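Local coordinates for mitogen activated protein kinase, putative (Leishmania donovani, PDB 4QNY) that probably transfers the gamma-phosphate of ATP to serine or threonine residues of protein substrates, as a mitogen-activated protein kinase, and binds an ATP analogue with magnesium, at residues L196-K201 with S256-Y261; P224-Q227 with N233-D236. All coordinates share one frame; numbering follows the deposited sequence.

Contact 1: residues L196-K201 with S256-Y261; sequences LVMEDK and SAAQKY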
ATOM      1  N   LEU A 196     -11.037   3.589  10.422  1.00 16.50           N
ATOM      2  CA  LEU A 196     -10.230   4.784  10.212  1.00 15.41           C
ATOM      3  C   LEU A 196     -11.134   5.976   9.930  1.00 19.41           C
ATOM      4  O   LEU A 196     -10.991   7.038  10.534  1.00 21.06           O
ATOM      5  CB  LEU A 196      -9.247   4.587   9.056  1.00 22.04           C
ATOM      6  CG  LEU A 196      -8.124   3.567   9.251  1.00 28.63           C
ATOM      7  CD1 LEU A 196      -7.240   3.504   8.014  1.00 20.57           C
ATOM      8  CD2 LEU A 196      -7.306   3.912  10.480  1.00 12.66           C
ATOM      9  N   VAL A 197     -12.070   5.776   9.006  1.00 19.39           N
ATOM     10  CA  VAL A 197     -13.014   6.810   8.596  1.00 13.78           C
ATOM     11  C   VAL A 197     -13.824   7.341   9.775  1.00 21.07           C
ATOM     12  O   VAL A 197     -14.123   8.534   9.852  1.00 13.47           O
ATOM     13  CB  VAL A 197     -13.975   6.272   7.513  1.00 17.29           C
ATOM     14  CG1 VAL A 197     -14.982   7.334   7.103  1.00 13.51           C
ATOM     15  CG2 VAL A 197     -13.190   5.781   6.306  1.00 24.55           C
ATOM     16  N   MET A 198     -14.161   6.453  10.705  1.00 13.07           N
ATOM     17  CA  MET A 198     -14.973   6.832  11.855  1.00 23.75           C
ATOM     18  C   MET A 198     -14.120   7.246  13.051  1.00 20.93           C
ATOM     19  O   MET A 198     -14.603   7.294  14.181  1.00 19.74           O
ATOM     20  CB  MET A 198     -15.911   5.690  12.235  1.00 13.45           C
ATOM     21  CG  MET A 198     -16.998   5.441  11.208  1.00 21.80           C
ATOM     22  SD  MET A 198     -18.167   4.171  11.709  1.00 18.81           S
ATOM     23  CE  MET A 198     -18.938   4.940  13.132  1.00 17.70           C
ATOM     24  N   GLU A 199     -12.849   7.538  12.785  1.00 26.77           N
ATOM     25  CA  GLU A 199     -11.949   8.160  13.756  1.00 24.80           C
ATOM     26  C   GLU A 199     -11.652   7.300  14.983  1.00 28.12           C
ATOM     27  O   GLU A 199     -11.505   7.822  16.088  1.00 26.47           O
ATOM     28  CB  GLU A 199     -12.517   9.505  14.216  1.00 27.18           C
ATOM     29  CG  GLU A 199     -12.877  10.452  13.087  1.00 26.29           C
ATOM     30  CD  GLU A 199     -13.696  11.633  13.566  1.00 21.70           C
ATOM     31  OE1 GLU A 199     -14.275  11.544  14.669  1.00 20.05           O
ATOM     32  OE2 GLU A 199     -13.761  12.647  12.840  1.00 28.58           O
ATOM     33  N   ASP A 200     -11.562   5.988  14.797  1.00 29.76           N
ATOM     34  CA  ASP A 200     -11.087   5.124  15.872  1.00 36.75           C
ATOM     35  C   ASP A 200      -9.580   5.282  16.011  1.00 50.11           C
ATOM     36  O   ASP A 200      -8.827   4.965  15.091  1.00 39.30           O
ATOM     37  CB  ASP A 200     -11.463   3.664  15.618  1.00 39.49           C
ATOM     38  CG  ASP A 200     -12.567   3.184  16.536  1.00 57.23           C
ATOM     39  OD1 ASP A 200     -13.268   4.041  17.112  1.00 72.01           O
ATOM     40  OD2 ASP A 200     -12.741   1.954  16.678  1.00 53.34           O
ATOM     41  N   LYS A 201      -9.150   5.792  17.162  1.00 61.57           N
ATOM     42  CA  LYS A 201      -7.744   6.098  17.396  1.00 65.25           C
ATOM     43  C   LYS A 201      -6.862   4.860  17.274  1.00 61.35           C
ATOM     44  O   LYS A 201      -5.820   4.897  16.622  1.00 61.94           O
ATOM     45  CB  LYS A 201      -7.560   6.736  18.776  1.00 67.86           C
ATOM     46  N   SER A 256     -17.467   8.819  19.246  1.00 25.37           N
ATOM     47  CA  SER A 256     -18.843   9.018  19.688  1.00 28.28           C
ATOM     48  C   SER A 256     -19.667   9.766  18.642  1.00 26.29           C
ATOM     49  O   SER A 256     -20.844   9.467  18.436  1.00 29.33           O
ATOM     50  CB  SER A 256     -18.874   9.772  21.017  1.00 24.25           C
ATOM     51  OG  SER A 256     -20.206   9.947  21.469  1.00 39.40           O
ATOM     52  N   ALA A 257     -19.040  10.735  17.983  1.00 19.65           N
ATOM     53  CA  ALA A 257     -19.714  11.533  16.965  1.00 23.37           C
ATOM     54  C   ALA A 257     -19.971  10.724  15.696  1.00 27.76           C
ATOM     55  O   ALA A 257     -21.014  10.869  15.058  1.00 28.80           O
ATOM     56  CB  ALA A 257     -18.899  12.777  16.646  1.00 18.46           C
ATOM     57  N   ALA A 258     -19.014   9.875  15.335  1.00 21.67           N
ATOM     58  CA  ALA A 258     -19.135   9.043  14.142  1.00 22.31           C
ATOM     59  C   ALA A 258     -20.259   8.024  14.293  1.00 25.81           C
ATOM     60  O   ALA A 258     -21.006   7.764  13.349  1.00 21.67           O
ATOM     61  CB  ALA A 258     -17.820   8.342  13.851  1.00 14.63           C
ATOM     62  N   GLN A 259     -20.368   7.449  15.485  1.00 31.87           N
ATOM     63  CA  GLN A 259     -21.427   6.492  15.782  1.00 27.23           C
ATOM     64  C   GLN A 259     -22.788   7.175  15.787  1.00 29.10           C
ATOM     65  O   GLN A 259     -23.782   6.604  15.341  1.00 32.03           O
ATOM     66  CB  GLN A 259     -21.173   5.810  17.127  1.00 17.62           C
ATOM     67  CG  GLN A 259     -19.922   4.956  17.158  1.00 15.81           C
ATOM     68  CD  GLN A 259     -19.571   4.488  18.553  1.00 22.06           C
ATOM     69  OE1 GLN A 259     -20.245   4.834  19.523  1.00 41.17           O
ATOM     70  NE2 GLN A 259     -18.510   3.699  18.664  1.00 26.11           N
ATOM     71  N   LYS A 260     -22.822   8.404  16.293  1.00 17.10           N
ATOM     72  CA  LYS A 260     -24.060   9.173  16.365  1.00 28.35           C
ATOM     73  C   LYS A 260     -24.595   9.494  14.974  1.00 25.71           C
ATOM     74  O   LYS A 260     -25.795   9.383  14.720  1.00 35.44           O
ATOM     75  CB  LYS A 260     -23.843  10.464  17.156  1.00 28.99           C
ATOM     76  N   TYR A 261     -23.698   9.890  14.077  1.00 17.76           N
ATOM     77  CA  TYR A 261     -24.076  10.217  12.707  1.00 26.04           C
ATOM     78  C   TYR A 261     -24.578   8.988  11.958  1.00 31.87           C
ATOM     79  O   TYR A 261     -25.527   9.068  11.179  1.00 36.25           O
ATOM     80  CB  TYR A 261     -22.894  10.838  11.959  1.00 21.84           C
ATOM     81  CG  TYR A 261     -23.141  11.025  10.478  1.00 25.49           C
ATOM     82  CD1 TYR A 261     -23.877  12.106  10.010  1.00 26.01           C
ATOM     83  CD2 TYR A 261     -22.635  10.125   9.547  1.00 19.46           C
ATOM     84  CE1 TYR A 261     -24.107  12.283   8.658  1.00 27.30           C
ATOM     85  CE2 TYR A 261     -22.859  10.294   8.194  1.00 17.76           C
ATOM     86  CZ  TYR A 261     -23.595  11.375   7.755  1.00 18.75           C
ATOM     87  OH  TYR A 261     -23.822  11.546   6.409  1.00 27.43           O
TER
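Met198 meets Ala258 where its backbone comes closest to helix 256-264, the two CA atoms lying 5.2 Å apart. Its side chain can be followed outward over that helix. Met198 CB sits 3.6 Å from Ala258 CB, and Met198 CG is 4.0 Å from the same methyl. With CG beside the backbone N (chi1 -69°) and the chain straight through chi2, the bend comes only at chi3 (65°). That bend carries the terminal methyl over the helix backbone: Met198 CE lies 3.5 Å from Ala258 O, and it is 4.1 Å from Gln259 CG. The backbone takes part as well, since Met198 O approaches Ala258 CB to 3.4 Å. Between the two segments themselves the contact is van der Waals, a thioether chain on Ala258 and Gln259; Ser255, just before helix 256-264, hydrogen-bonds the Met198 backbone and Glu199 OE1. Gln259 directs its amide elsewhere, NE2 bonding to Val253 O, while Met198 also touches Phe294 and Leu235. Met198 is the first residue to leave helical geometry after helix 194-197. Glu199, at positive phi, follows as C-prime of a Schellman motif, with Asp200 N bonded to Glu195 O and Glu199 N to Leu196 O, a helix ending that here packs on helix 256-264 within the C-lobe of the kinase fold.

Contact 2: residues P224-Q227 with N233-D236; sequences PLFQ and NQLD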
ATOM      1  N   PRO A 224     -13.316   1.856  -8.404  1.00 27.51           N
ATOM      2  CA  PRO A 224     -13.259   1.934  -6.938  1.00 17.09           C
ATOM      3  C   PRO A 224     -14.640   2.024  -6.283  1.00 16.85           C
ATOM      4  O   PRO A 224     -15.430   2.912  -6.606  1.00 17.98           O
ATOM      5  CB  PRO A 224     -12.454   3.208  -6.697  1.00 20.71           C
ATOM      6  CG  PRO A 224     -11.503   3.238  -7.841  1.00 22.75           C
ATOM      7  CD  PRO A 224     -12.249   2.666  -9.026  1.00 24.69           C
ATOM      8  N   LEU A 225     -14.912   1.094  -5.373  1.00 16.34           N
ATOM      9  CA  LEU A 225     -16.243   0.928  -4.801  1.00 18.48           C
ATOM     10  C   LEU A 225     -16.670   2.096  -3.916  1.00 20.79           C
ATOM     11  O   LEU A 225     -17.836   2.488  -3.917  1.00 28.26           O
ATOM     12  CB  LEU A 225     -16.307  -0.371  -3.993  1.00 28.10           C
ATOM     13  CG  LEU A 225     -15.770  -1.638  -4.665  1.00 27.03           C
ATOM     14  CD1 LEU A 225     -15.884  -2.829  -3.726  1.00 19.32           C
ATOM     15  CD2 LEU A 225     -16.496  -1.910  -5.972  1.00 25.33           C
ATOM     16  N   PHE A 226     -15.725   2.648  -3.160  1.00 22.29           N
ATOM     17  CA  PHE A 226     -16.047   3.681  -2.182  1.00 20.07           C
ATOM     18  C   PHE A 226     -15.334   4.994  -2.487  1.00 17.19           C
ATOM     19  O   PHE A 226     -14.295   5.295  -1.900  1.00 15.25           O
ATOM     20  CB  PHE A 226     -15.684   3.202  -0.775  1.00 24.37           C
ATOM     21  CG  PHE A 226     -15.995   1.751  -0.531  1.00 23.40           C
ATOM     22  CD1 PHE A 226     -17.307   1.308  -0.482  1.00 24.61           C
ATOM     23  CD2 PHE A 226     -14.975   0.832  -0.349  1.00 20.19           C
ATOM     24  CE1 PHE A 226     -17.596  -0.026  -0.258  1.00 26.05           C
ATOM     25  CE2 PHE A 226     -15.257  -0.504  -0.125  1.00 14.16           C
ATOM     26  CZ  PHE A 226     -16.568  -0.933  -0.079  1.00 16.35           C
ATOM     27  N   GLN A 227     -15.905   5.778  -3.396  1.00 17.12           N
ATOM     28  CA  GLN A 227     -15.279   7.020  -3.841  1.00 28.85           C
ATOM     29  C   GLN A 227     -15.783   8.240  -3.073  1.00 18.25           C
ATOM     30  O   GLN A 227     -16.577   9.025  -3.591  1.00 21.42           O
ATOM     31  CB  GLN A 227     -15.510   7.220  -5.340  1.00 23.70           C
ATOM     32  CG  GLN A 227     -14.880   6.145  -6.211  1.00 25.15           C
ATOM     33  CD  GLN A 227     -15.146   6.362  -7.688  1.00 35.82           C
ATOM     34  OE1 GLN A 227     -15.604   7.429  -8.097  1.00 38.16           O
ATOM     35  NE2 GLN A 227     -14.860   5.348  -8.496  1.00 33.88           N
ATOM     36  N   ASN A 233     -18.364  11.784   3.797  1.00 20.50           N
ATOM     37  CA  ASN A 233     -18.818  11.266   2.513  1.00 23.17           C
ATOM     38  C   ASN A 233     -18.243   9.881   2.226  1.00 31.16           C
ATOM     39  O   ASN A 233     -18.876   9.066   1.556  1.00 28.16           O
ATOM     40  CB  ASN A 233     -18.449  12.233   1.387  1.00 24.38           C
ATOM     41  CG  ASN A 233     -19.048  11.828   0.053  1.00 32.14           C
ATOM     42  OD1 ASN A 233     -18.329  11.597  -0.919  1.00 34.03           O
ATOM     43  ND2 ASN A 233     -20.371  11.736   0.003  1.00 32.72           N
ATOM     44  N   GLN A 234     -17.043   9.622   2.738  1.00 26.66           N
ATOM     45  CA  GLN A 234     -16.418   8.313   2.594  1.00 22.10           C
ATOM     46  C   GLN A 234     -17.221   7.258   3.347  1.00 24.03           C
ATOM     47  O   GLN A 234     -17.432   6.152   2.848  1.00 20.72           O
ATOM     48  CB  GLN A 234     -14.973   8.342   3.097  1.00 14.51           C
ATOM     49  CG  GLN A 234     -14.237   7.015   2.975  1.00 13.95           C
ATOM     50  CD  GLN A 234     -14.008   6.600   1.534  1.00 25.76           C
ATOM     51  OE1 GLN A 234     -13.868   7.442   0.647  1.00 20.11           O
ATOM     52  NE2 GLN A 234     -13.971   5.294   1.295  1.00 28.04           N
ATOM     53  N   LEU A 235     -17.671   7.611   4.546  1.00 14.92           N
ATOM     54  CA  LEU A 235     -18.494   6.712   5.348  1.00 20.53           C
ATOM     55  C   LEU A 235     -19.829   6.447   4.662  1.00 17.41           C
ATOM     56  O   LEU A 235     -20.334   5.326   4.682  1.00 19.59           O
ATOM     57  CB  LEU A 235     -18.725   7.289   6.746  1.00 17.81           C
ATOM     58  CG  LEU A 235     -19.554   6.415   7.689  1.00 16.43           C
ATOM     59  CD1 LEU A 235     -18.856   5.087   7.944  1.00 20.37           C
ATOM     60  CD2 LEU A 235     -19.835   7.137   8.998  1.00 15.06           C
ATOM     61  N   ASP A 236     -20.393   7.485   4.053  1.00 16.34           N
ATOM     62  CA  ASP A 236     -21.650   7.355   3.325  1.00 19.64           C
ATOM     63  C   ASP A 236     -21.507   6.387   2.154  1.00 28.21           C
ATOM     64  O   ASP A 236     -22.371   5.542   1.932  1.00 22.43           O
ATOM     65  CB  ASP A 236     -22.129   8.720   2.825  1.00 19.81           C
ATOM     66  CG  ASP A 236     -22.646   9.604   3.945  1.00 26.54           C
ATOM     67  OD1 ASP A 236     -23.222   9.066   4.914  1.00 29.11           O
ATOM     68  OD2 ASP A 236     -22.479  10.838   3.855  1.00 32.77           O
TER
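Gln234 reaches across to the backbone of Phe226 and ties the loop after helix 206-219 to helix 231-242 in the helical C-lobe of the protein kinase fold. Gln234 has the most surface buried by the contact, followed by Phe226 and Gln227. The Gln234 chain leaves with CG anti to the backbone N (chi1 -180°) and then bends at chi2 (66°), which swings its amide toward the loop. There Gln234 NE2 donates to Phe226 O at 3.2 Å, with an N-H...O angle of 145°. The acceptor lies close to the amide plane of Gln234, whereas the donor stands above the carbonyl plane of Phe226, so the bond does not follow a lone pair. Gln234 NE2 also rests 3.4 Å from Phe226 CB. Beyond CB the ring leads away from 233-236 and packs farther along the same helix, on Ile238 and Val241; Leu225 CB covers the middle of one Phe226 ring face at 3.8 Å above its plane, and the ring also meets that of Trp210. Gln227 takes part through its backbone, Gln227 C lying 4.3 Å from Gln234 OE1, and its O is bonded to Lys237 NZ. Gln234 OE1 has a weak hydrogen bond from Gly228 N, so both ends of the amide are engaged by the loop. The Gln227 side chain turns back within its own segment, where Gln227 NE2 makes a weak hydrogen bond to Pro224 O at 3.1 Å.

Both contacts lie in the C-lobe, and in each a loop or helix end meets a helix; both are partly buried, but the centre of contact 2 lies about 18 Å from the centre of the chain, that of contact 1 about 23 Å. Their chemistry differs: contact 1 is van der Waals packing of a methionine chain on a helix backbone and an alanine methyl, whereas contact 2 turns on a side-chain amide bonded to a backbone carbonyl. Helix 231-242 joins them, since its segment 233-236 packs against 196-201, with Val197 CG2 3.7 Å from Gln234 CG and Met198 CG 3.8 Å from Leu235 CD1. A probable hydrogen bond, Tyr261 OH to Asp236 OD1 at 3.0 Å, links 256-261 to the same helix.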